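B-agarase (Saccharophagus degradans, PDB 4BQ2) hydrolyses the beta-1,4 linkages of agarose as a family 50 exo-beta-agarase, probably releasing short oligosaccharides from chain ends. Local coordinates at residues 27-32 against 183-188; 4-9 against 15-20; 76-79 against 83-86; 71-76 against 147-152. One frame throughout, in Å; residues are numbered along the deposited sequence.

Contact 1 of 4, residues 27-32 against 183-188. With CA (calcium ion), chain K.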
# COMPACT_ATOMS: atom_id res chain seq x y z
N GLU A 27 -8.67 14.71 -33.16
CA GLU A 27 -7.47 14.98 -33.95
C GLU A 27 -7.04 13.71 -34.68
O GLU A 27 -7.42 12.60 -34.29
CB GLU A 27 -6.29 15.42 -33.08
CG GLU A 27 -6.58 16.41 -31.94
CD GLU A 27 -6.80 17.83 -32.41
OE1 GLU A 27 -6.61 18.10 -33.63
OE2 GLU A 27 -7.17 18.69 -31.55
N THR A 28 -6.25 13.90 -35.73
CA THR A 28 -5.59 12.79 -36.42
C THR A 28 -4.27 12.46 -35.71
O THR A 28 -3.48 13.36 -35.37
CB THR A 28 -5.37 13.11 -37.92
OG1 THR A 28 -6.65 13.30 -38.53
CG2 THR A 28 -4.67 11.97 -38.65
N TYR A 29 -4.05 11.17 -35.47
CA TYR A 29 -2.86 10.66 -34.75
C TYR A 29 -2.51 9.34 -35.47
O TYR A 29 -3.36 8.82 -36.21
CB TYR A 29 -3.22 10.37 -33.27
CG TYR A 29 -4.00 9.08 -33.18
CD1 TYR A 29 -5.35 9.03 -33.56
CD2 TYR A 29 -3.38 7.90 -32.83
CE1 TYR A 29 -6.05 7.84 -33.52
CE2 TYR A 29 -4.08 6.70 -32.82
CZ TYR A 29 -5.41 6.67 -33.18
OH TYR A 29 -6.09 5.48 -33.20
N THR A 30 -1.30 8.81 -35.26
CA THR A 30 -0.90 7.47 -35.75
C THR A 30 -1.37 6.29 -34.89
O THR A 30 -0.93 6.12 -33.73
CB THR A 30 0.63 7.38 -35.92
OG1 THR A 30 1.06 8.42 -36.81
CG2 THR A 30 1.04 6.00 -36.45
N GLY A 31 -2.26 5.46 -35.43
CA GLY A 31 -2.82 4.34 -34.69
C GLY A 31 -1.87 3.15 -34.47
O GLY A 31 -0.73 3.16 -34.95
N ILE A 32 -2.38 2.14 -33.78
CA ILE A 32 -1.62 0.95 -33.40
C ILE A 32 -1.10 0.19 -34.61
O ILE A 32 -0.04 -0.44 -34.55
CB ILE A 32 -2.43 -0.04 -32.50
CG1 ILE A 32 -3.74 -0.52 -33.17
CG2 ILE A 32 -2.71 0.55 -31.13
CD1 ILE A 32 -4.13 -1.95 -32.84
N ILE A 183 -4.32 10.36 -26.30
CA ILE A 183 -5.23 10.16 -27.43
C ILE A 183 -5.85 8.80 -27.21
O ILE A 183 -5.14 7.84 -26.92
CB ILE A 183 -4.52 10.13 -28.81
CG1 ILE A 183 -3.56 11.30 -28.98
CG2 ILE A 183 -5.53 10.12 -29.95
CD1 ILE A 183 -4.22 12.65 -28.85
N ILE A 184 -7.16 8.72 -27.35
CA ILE A 184 -7.93 7.50 -27.17
C ILE A 184 -8.63 7.21 -28.50
O ILE A 184 -9.15 8.12 -29.15
CB ILE A 184 -8.98 7.67 -26.06
CG1 ILE A 184 -8.31 7.94 -24.68
CG2 ILE A 184 -9.92 6.46 -25.99
CD1 ILE A 184 -9.28 8.44 -23.61
N ASP A 185 -8.66 5.95 -28.91
CA ASP A 185 -9.37 5.58 -30.15
C ASP A 185 -9.89 4.16 -30.03
O ASP A 185 -9.39 3.37 -29.20
CB ASP A 185 -8.45 5.79 -31.35
CG ASP A 185 -9.20 5.80 -32.68
OD1 ASP A 185 -10.45 5.73 -32.67
OD2 ASP A 185 -8.54 5.82 -33.74
N ASN A 186 -10.94 3.85 -30.81
CA ASN A 186 -11.42 2.47 -31.01
C ASN A 186 -11.90 1.80 -29.74
O ASN A 186 -11.51 0.69 -29.42
CB ASN A 186 -10.34 1.62 -31.70
CG ASN A 186 -9.98 2.17 -33.08
OD1 ASN A 186 -10.87 2.55 -33.85
ND2 ASN A 186 -8.69 2.24 -33.39
N ILE A 187 -12.72 2.52 -28.97
CA ILE A 187 -13.32 1.93 -27.82
C ILE A 187 -14.28 0.86 -28.30
O ILE A 187 -15.22 1.15 -29.05
CB ILE A 187 -14.04 2.98 -26.96
CG1 ILE A 187 -13.10 4.17 -26.71
CG2 ILE A 187 -14.51 2.29 -25.70
CD1 ILE A 187 -13.57 5.22 -25.72
N ARG A 188 -14.02 -0.38 -27.92
CA ARG A 188 -14.78 -1.50 -28.48
C ARG A 188 -14.86 -2.67 -27.51
O ARG A 188 -14.09 -2.71 -26.54
CB ARG A 188 -14.10 -1.94 -29.80
CG ARG A 188 -12.74 -2.61 -29.58
CD ARG A 188 -11.77 -2.36 -30.70
NE ARG A 188 -10.51 -3.10 -30.51
CZ ARG A 188 -9.36 -2.56 -30.12
NH1 ARG A 188 -9.27 -1.25 -29.83
NH2 ARG A 188 -8.29 -3.35 -30.01
CA CA K . -10.47 6.51 -35.16
O HOH W 1 -10.72 4.62 -36.00
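The phenol of Y29 reaches across to the carboxylate of D185, where its OH donates a 2.5 Å hydrogen bond to OD2. D185 accepts it on the anti lone pair of OD2, the one turned away from OD1; OD2 lies at the ring edge, in its plane, while the carboxylate is turned 80° from the ring. Y29 CG sits between its own backbone N and carbonyl carbon (chi1 77°), and the ring is thereby laid over I183, whose CG2 lies under one face, offset toward the rim, in a CH-pi contact 4.0 Å from the centroid. Strands 22-30 and 180-191 belong to the beta-rich domain assigned to the agarase CBM-like family, and here their short segments run nearly at right angles. Calcium is chelated by both D185 oxygens, OD1 at 2.6 Å and OD2 at 2.5 Å, and D7, E9, S37, K38 and a water complete the site. OD2 is shared by metal and phenol, which holds the carboxylate in place; the metal probably draws negative charge from that oxygen. N186 and I187 both face F6 in a G1 beta bulge; N186 OD1 accepts from the calcium-bound water at 3.0 Å while ND2 is hydrogen-bonded to D75.

Contact 2 of 4, residues 4-9 against 15-20. With CA (calcium ion), chain K.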
# COMPACT_ATOMS: atom_id res chain seq x y z
N MET A 4 -18.01 -2.22 -32.18
CA MET A 4 -17.37 -0.92 -32.04
C MET A 4 -18.24 0.06 -31.25
O MET A 4 -19.41 0.27 -31.58
CB MET A 4 -16.98 -0.35 -33.43
CG MET A 4 -16.29 1.01 -33.39
SD MET A 4 -14.70 1.05 -32.50
CE MET A 4 -13.76 -0.02 -33.58
N LEU A 5 -17.67 0.68 -30.21
CA LEU A 5 -18.40 1.69 -29.46
C LEU A 5 -18.08 3.12 -29.92
O LEU A 5 -19.00 3.90 -30.17
CB LEU A 5 -18.18 1.52 -27.94
CG LEU A 5 -18.56 0.12 -27.46
CD1 LEU A 5 -17.94 -0.12 -26.09
CD2 LEU A 5 -20.08 -0.07 -27.43
N PHE A 6 -16.79 3.47 -30.02
CA PHE A 6 -16.38 4.81 -30.44
C PHE A 6 -15.10 4.72 -31.27
O PHE A 6 -14.04 4.41 -30.72
CB PHE A 6 -16.10 5.75 -29.23
CG PHE A 6 -17.29 5.96 -28.34
CD1 PHE A 6 -18.24 6.96 -28.62
CD2 PHE A 6 -17.50 5.12 -27.25
CE1 PHE A 6 -19.35 7.13 -27.80
CE2 PHE A 6 -18.62 5.28 -26.43
CZ PHE A 6 -19.54 6.29 -26.70
N ASP A 7 -15.20 5.01 -32.56
CA ASP A 7 -13.98 5.12 -33.40
C ASP A 7 -13.66 6.56 -33.78
O ASP A 7 -12.66 6.81 -34.45
CB ASP A 7 -14.03 4.22 -34.64
CG ASP A 7 -15.13 4.59 -35.64
OD1 ASP A 7 -15.70 5.71 -35.62
OD2 ASP A 7 -15.46 3.72 -36.45
N PHE A 8 -14.53 7.49 -33.37
CA PHE A 8 -14.35 8.95 -33.58
C PHE A 8 -14.27 9.42 -35.04
O PHE A 8 -13.86 10.56 -35.31
CB PHE A 8 -13.21 9.51 -32.71
CG PHE A 8 -13.35 9.12 -31.27
CD1 PHE A 8 -14.28 9.77 -30.46
CD2 PHE A 8 -12.63 8.04 -30.74
CE1 PHE A 8 -14.47 9.38 -29.13
CE2 PHE A 8 -12.81 7.66 -29.40
CZ PHE A 8 -13.73 8.34 -28.61
N GLU A 9 -14.68 8.55 -35.97
CA GLU A 9 -14.52 8.84 -37.41
C GLU A 9 -15.53 9.85 -37.97
O GLU A 9 -15.26 10.50 -38.97
CB GLU A 9 -14.55 7.54 -38.24
CG GLU A 9 -13.36 6.64 -37.94
CD GLU A 9 -12.05 7.37 -38.16
OE1 GLU A 9 -11.89 7.95 -39.24
OE2 GLU A 9 -11.20 7.41 -37.23
N SER A 15 -21.80 13.14 -27.58
CA SER A 15 -22.51 13.90 -26.57
C SER A 15 -22.73 13.11 -25.27
O SER A 15 -23.03 13.73 -24.25
CB SER A 15 -23.84 14.45 -27.12
OG SER A 15 -24.76 13.41 -27.39
N ASN A 16 -22.56 11.79 -25.33
CA ASN A 16 -22.67 10.91 -24.17
C ASN A 16 -21.37 10.81 -23.37
O ASN A 16 -21.29 10.05 -22.40
CB ASN A 16 -23.10 9.50 -24.58
CG ASN A 16 -24.44 9.48 -25.29
OD1 ASN A 16 -25.32 10.31 -25.02
ND2 ASN A 16 -24.61 8.53 -26.20
N ILE A 17 -20.35 11.56 -23.78
CA ILE A 17 -19.07 11.59 -23.06
C ILE A 17 -18.87 12.90 -22.35
O ILE A 17 -18.90 13.96 -22.95
CB ILE A 17 -17.85 11.27 -23.95
CG1 ILE A 17 -18.04 9.90 -24.63
CG2 ILE A 17 -16.57 11.26 -23.09
CD1 ILE A 17 -17.03 9.62 -25.72
N HIS A 18 -18.60 12.83 -21.05
CA HIS A 18 -18.49 14.03 -20.21
C HIS A 18 -17.06 14.24 -19.72
O HIS A 18 -16.36 13.26 -19.39
CB HIS A 18 -19.49 13.89 -19.05
CG HIS A 18 -20.87 13.53 -19.51
ND1 HIS A 18 -21.82 14.48 -19.81
CD2 HIS A 18 -21.43 12.33 -19.82
CE1 HIS A 18 -22.92 13.88 -20.24
NE2 HIS A 18 -22.70 12.58 -20.26
N PHE A 19 -16.63 15.50 -19.67
CA PHE A 19 -15.23 15.83 -19.39
C PHE A 19 -15.06 16.51 -18.05
O PHE A 19 -15.70 17.54 -17.78
CB PHE A 19 -14.63 16.59 -20.57
CG PHE A 19 -14.79 15.83 -21.86
CD1 PHE A 19 -14.06 14.64 -22.07
CD2 PHE A 19 -15.71 16.22 -22.82
CE1 PHE A 19 -14.22 13.90 -23.24
CE2 PHE A 19 -15.87 15.50 -24.00
CZ PHE A 19 -15.14 14.33 -24.20
N LEU A 20 -14.22 15.91 -17.21
CA LEU A 20 -13.94 16.40 -15.86
C LEU A 20 -12.60 17.09 -15.86
O LEU A 20 -11.56 16.42 -16.00
CB LEU A 20 -13.85 15.24 -14.86
CG LEU A 20 -14.94 14.18 -14.78
CD1 LEU A 20 -15.04 13.72 -13.34
CD2 LEU A 20 -16.28 14.71 -15.25
CA CA K . -10.47 6.51 -35.16
O HOH W 1 -10.72 4.62 -36.00
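F6 and I17 meet inside the beta-rich CBM-like domain, at a classic beta bulge: L5 and F6 both face I187 on strand 180-191, and the chain turns a corner at L5 before entering the calcium loop. Apolar packing makes up the whole of the contact across the two segments. I17 points its CD1 methyl over one face of the F6 ring, offset toward the rim, in a CH-pi contact 4.2 Å from the centroid and 18° off the ring normal. The two side chains come from opposite directions, and the extended end of I17, with CD1 anti to CA (chi2 169°), carries that methyl to the ring. The same CD1 also meets F8, this time at the ring edge near its plane, 4.3 Å from CE1, so one methyl touches both rings, F6 by its face and F8 by its edge. I56 of strand 51-56 packs against both F6 and I17, and P14 touches both phenylalanine rings.

The polar bond and the calcium ligands of this contact come from 4-9 alone; S37, K38, D185 and a water complete the site. The backbone N of E9 donates to D7 OD1, closing an Asx turn, and meets that oxygen from above the carboxylate plane. The turn spans two calcium ligands: the backbone oxygen of D7 at 2.3 Å, and the E9 carboxylate, whose chain is bent at chi2 (-56°), through OE2 at 2.4 Å.

Contact 3 of 4, residues 76-79 against 83-86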
# COMPACT_ATOMS: atom_id res chain seq x y z
N ILE A 76 -4.80 3.63 -26.70
CA ILE A 76 -4.45 4.83 -25.93
C ILE A 76 -2.96 5.12 -26.07
O ILE A 76 -2.14 4.17 -26.17
CB ILE A 76 -4.78 4.67 -24.41
CG1 ILE A 76 -6.10 3.90 -24.20
CG2 ILE A 76 -4.83 6.03 -23.69
CD1 ILE A 76 -6.43 3.64 -22.72
N VAL A 77 -2.60 6.40 -26.06
CA VAL A 77 -1.18 6.78 -25.97
C VAL A 77 -1.11 8.11 -25.25
O VAL A 77 -2.06 8.88 -25.31
CB VAL A 77 -0.55 6.92 -27.36
CG1 VAL A 77 -1.08 8.16 -28.08
CG2 VAL A 77 0.97 6.99 -27.26
N SER A 78 0.00 8.39 -24.56
CA SER A 78 0.20 9.70 -23.91
C SER A 78 0.98 10.59 -24.87
O SER A 78 1.69 10.09 -25.71
CB SER A 78 0.98 9.58 -22.59
OG SER A 78 0.22 8.89 -21.63
N VAL A 79 0.79 11.90 -24.78
CA VAL A 79 1.52 12.82 -25.66
C VAL A 79 2.24 13.76 -24.73
O VAL A 79 1.74 14.04 -23.64
CB VAL A 79 0.55 13.57 -26.59
CG1 VAL A 79 1.29 14.54 -27.49
CG2 VAL A 79 -0.25 12.58 -27.43
N SER A 83 4.20 10.17 -18.87
CA SER A 83 3.32 9.02 -18.98
C SER A 83 2.11 9.33 -18.12
O SER A 83 2.15 10.26 -17.29
CB SER A 83 4.00 7.72 -18.50
OG SER A 83 4.23 7.76 -17.11
N THR A 84 1.05 8.55 -18.31
CA THR A 84 -0.24 8.75 -17.67
C THR A 84 -0.70 7.44 -17.06
O THR A 84 -0.75 6.43 -17.75
CB THR A 84 -1.31 9.18 -18.74
OG1 THR A 84 -0.85 10.33 -19.43
CG2 THR A 84 -2.65 9.46 -18.08
N GLN A 85 -1.05 7.45 -15.78
CA GLN A 85 -1.67 6.29 -15.16
C GLN A 85 -3.19 6.55 -15.18
O GLN A 85 -3.68 7.48 -14.52
CB GLN A 85 -1.17 6.04 -13.73
CG GLN A 85 -1.97 4.93 -13.03
CD GLN A 85 -1.53 4.65 -11.62
OE1 GLN A 85 -0.64 5.33 -11.08
NE2 GLN A 85 -2.19 3.68 -10.98
N PHE A 86 -3.91 5.76 -15.98
CA PHE A 86 -5.35 5.82 -16.03
C PHE A 86 -5.96 4.85 -15.03
O PHE A 86 -5.52 3.67 -14.92
CB PHE A 86 -5.85 5.42 -17.44
CG PHE A 86 -6.26 6.58 -18.29
CD1 PHE A 86 -6.76 7.77 -17.70
CD2 PHE A 86 -6.20 6.48 -19.67
CE1 PHE A 86 -7.18 8.83 -18.50
CE2 PHE A 86 -6.61 7.53 -20.47
CZ PHE A 86 -7.09 8.72 -19.89
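S83 opens the second segment with its CA 5.9 Å from the CA of S78, and its carbonyl carbon lies 4.0 Å from S78 OG. Its own side chain turns the other way, and OG is hydrogen-bonded to D675, far along the chain from the CBM-like beta domain that holds both segments.

T84 makes the polar link. Its OG1 donates to S78 OG at 2.8 Å, hydroxyl to hydroxyl, and the two oxygens approach because each stands beside its own backbone N, anti to the carbonyl carbon (chi1 -55° in T84, -67° in S78). S78 OG in turn is hydrogen-bonded to the backbone oxygen of I104, so this buried hydroxyl has partners on two strands and is fixed in its rotation. The backbone N of T84 also comes near S78 OG, but at a poor angle for a bond.

Q85 directs its side chain away from 76-79 and bonds through its amide to S101, L667 and H669.

F86 returns to the shared interior. I76 CG2 approaches the edge of its ring, near the ring plane, 4.0 Å from CE2, and I76 CD1 stands 4.2 Å from CD2. This slanting apolar meeting lies two residues from the hydroxyl pair on each strand, before S78 and after T84.

As in a beta-arch, the consecutive strands face each other by side chains without pairing backbones: 70-79 pairs with 110-115 and 180-191, 84-92 with 97-104 and 166-174. V182 of strand 180-191 touches S78, T84 and F86, V173 of 166-174 packs on T84 and F86, and I104 of 97-104 covers both I76 and F86.

Contact 4 of 4, residues 71-76 against 147-152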
# COMPACT_ATOMS: atom_id res chain seq x y z
N SER A 71 -13.99 -8.69 -23.43
CA SER A 71 -13.25 -7.60 -22.82
C SER A 71 -13.56 -6.30 -23.55
O SER A 71 -13.85 -6.29 -24.73
CB SER A 71 -11.72 -7.85 -22.88
OG SER A 71 -11.37 -8.99 -22.13
N LEU A 72 -13.48 -5.21 -22.80
CA LEU A 72 -13.53 -3.87 -23.30
C LEU A 72 -12.11 -3.42 -23.68
O LEU A 72 -11.18 -3.50 -22.85
CB LEU A 72 -14.02 -2.98 -22.16
CG LEU A 72 -14.40 -1.54 -22.37
CD1 LEU A 72 -15.56 -1.47 -23.37
CD2 LEU A 72 -14.80 -0.94 -21.01
N TYR A 73 -11.98 -2.91 -24.89
CA TYR A 73 -10.69 -2.48 -25.44
C TYR A 73 -10.63 -1.00 -25.70
O TYR A 73 -11.62 -0.42 -26.13
CB TYR A 73 -10.49 -3.18 -26.79
CG TYR A 73 -9.97 -4.57 -26.67
CD1 TYR A 73 -10.80 -5.60 -26.24
CD2 TYR A 73 -8.65 -4.86 -26.98
CE1 TYR A 73 -10.33 -6.89 -26.12
CE2 TYR A 73 -8.17 -6.17 -26.86
CZ TYR A 73 -9.02 -7.17 -26.45
OH TYR A 73 -8.57 -8.47 -26.34
N PHE A 74 -9.45 -0.39 -25.48
CA PHE A 74 -9.19 1.01 -25.84
C PHE A 74 -7.81 1.08 -26.46
O PHE A 74 -6.89 0.40 -25.97
CB PHE A 74 -9.11 1.92 -24.58
CG PHE A 74 -10.27 1.80 -23.64
CD1 PHE A 74 -10.35 0.74 -22.75
CD2 PHE A 74 -11.20 2.82 -23.55
CE1 PHE A 74 -11.41 0.64 -21.84
CE2 PHE A 74 -12.28 2.74 -22.66
CZ PHE A 74 -12.37 1.66 -21.80
N ASP A 75 -7.65 1.88 -27.52
CA ASP A 75 -6.31 2.23 -28.02
C ASP A 75 -5.95 3.55 -27.36
O ASP A 75 -6.75 4.49 -27.39
CB ASP A 75 -6.28 2.38 -29.56
CG ASP A 75 -6.60 1.09 -30.31
OD1 ASP A 75 -6.73 0.01 -29.69
OD2 ASP A 75 -6.79 1.19 -31.55
N ILE A 76 -4.80 3.63 -26.70
CA ILE A 76 -4.45 4.83 -25.93
C ILE A 76 -2.96 5.12 -26.07
O ILE A 76 -2.14 4.17 -26.17
CB ILE A 76 -4.78 4.67 -24.41
CG1 ILE A 76 -6.10 3.90 -24.20
CG2 ILE A 76 -4.83 6.03 -23.69
CD1 ILE A 76 -6.43 3.64 -22.72
N SER A 147 -0.90 -12.02 -26.64
CA SER A 147 -1.09 -11.02 -27.69
C SER A 147 -0.17 -9.83 -27.46
O SER A 147 0.47 -9.74 -26.42
CB SER A 147 -2.56 -10.56 -27.73
OG SER A 147 -2.88 -9.80 -26.58
N ASP A 148 -0.09 -8.93 -28.45
CA ASP A 148 0.68 -7.68 -28.32
C ASP A 148 -0.05 -6.67 -27.39
O ASP A 148 0.55 -5.68 -26.95
CB ASP A 148 0.88 -7.05 -29.70
CG ASP A 148 2.02 -7.68 -30.48
OD1 ASP A 148 2.61 -8.68 -30.02
OD2 ASP A 148 2.35 -7.15 -31.57
N ASP A 149 -1.32 -6.94 -27.11
CA ASP A 149 -2.18 -6.03 -26.34
C ASP A 149 -1.77 -5.99 -24.87
O ASP A 149 -1.13 -6.92 -24.36
CB ASP A 149 -3.65 -6.43 -26.47
CG ASP A 149 -4.13 -6.45 -27.90
OD1 ASP A 149 -3.59 -5.67 -28.73
OD2 ASP A 149 -5.04 -7.26 -28.20
N ARG A 150 -2.14 -4.91 -24.19
CA ARG A 150 -1.86 -4.77 -22.77
C ARG A 150 -3.10 -4.94 -21.92
O ARG A 150 -4.10 -4.29 -22.15
CB ARG A 150 -1.21 -3.43 -22.49
CG ARG A 150 0.12 -3.25 -23.25
CD ARG A 150 0.87 -2.04 -22.73
NE ARG A 150 1.35 -2.24 -21.36
CZ ARG A 150 1.62 -1.24 -20.53
NH1 ARG A 150 1.46 0.03 -20.93
NH2 ARG A 150 2.08 -1.49 -19.31
N GLN A 151 -3.02 -5.77 -20.90
CA GLN A 151 -4.16 -6.01 -20.01
C GLN A 151 -4.18 -4.96 -18.90
O GLN A 151 -3.18 -4.80 -18.19
CB GLN A 151 -4.12 -7.44 -19.42
CG GLN A 151 -5.36 -7.69 -18.59
CD GLN A 151 -5.59 -9.10 -18.11
OE1 GLN A 151 -4.65 -9.87 -17.84
NE2 GLN A 151 -6.85 -9.43 -17.92
N PHE A 152 -5.29 -4.23 -18.75
CA PHE A 152 -5.45 -3.32 -17.59
C PHE A 152 -5.25 -4.18 -16.35
O PHE A 152 -5.73 -5.35 -16.28
CB PHE A 152 -6.85 -2.71 -17.53
CG PHE A 152 -6.99 -1.34 -18.16
CD1 PHE A 152 -6.80 -0.18 -17.41
CD2 PHE A 152 -7.42 -1.20 -19.49
CE1 PHE A 152 -6.97 1.09 -17.97
CE2 PHE A 152 -7.58 0.05 -20.07
CZ PHE A 152 -7.37 1.21 -19.31
O HOH W 2 -6.19 -9.34 -27.21
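With CG anti to the carbonyl carbon in both Y73 (chi1 -82°) and D149, D149 points across and the end of the Y73 ring swings near it, the side chains crossing at about a right angle. D149 OD2 comes to the edge of the Y73 ring, in its plane, 3.6 Å from CE2, with the carboxylate turned 81° from the ring. The phenol and carboxylate do not bond directly. Water 2 bridges them, lying 2.7 Å from Y73 OH and donating to D149 OD2 at 2.6 Å; a weak link from the same water reaches S147 OG.

Further along, the apolar half of the contact is set by F152, whose ring meets that of F74 obliquely: the planes are 70° apart and F74 CD1 lies 3.9 Å from F152 CE2. I76 CD1 adds a looser touch at 4.3 Å from F152 CZ. This packing places strand 70-79 against strand 150-155 within the CBM-like beta domain; strand 110-115 lies between them, pairing with each, and I102 also rests on F152.

Chemically the contact divides in two: an apolar seam, and a partly exposed carboxylate tied to the tyrosine through water and probably favoured by the slightly positive hydrogens of the ring edge.

Overall arrangement
Strand 180-191 ties the set together. Contacts 1 and 2 lie about 12 Å apart between centres and share the calcium: D185 comes from the former, D7 and E9 from the latter, and I187 hydrogen-bonds to L5 and F6 between them. Strand 70-79, another neighbour of 180-191, gives one segment each to contacts 3 and 4, which share I76 and lie about 13 Å apart between centres; R188 forms a salt bridge with D75 to join contact 4 to contact 1, and I183 N pairs with V77 O toward contact 3. Contacts 2 and 3 do not touch, their nearest atoms being about 9 Å apart. All four fall in the CBM-like domain, and contact 3 reaches D675 through S83.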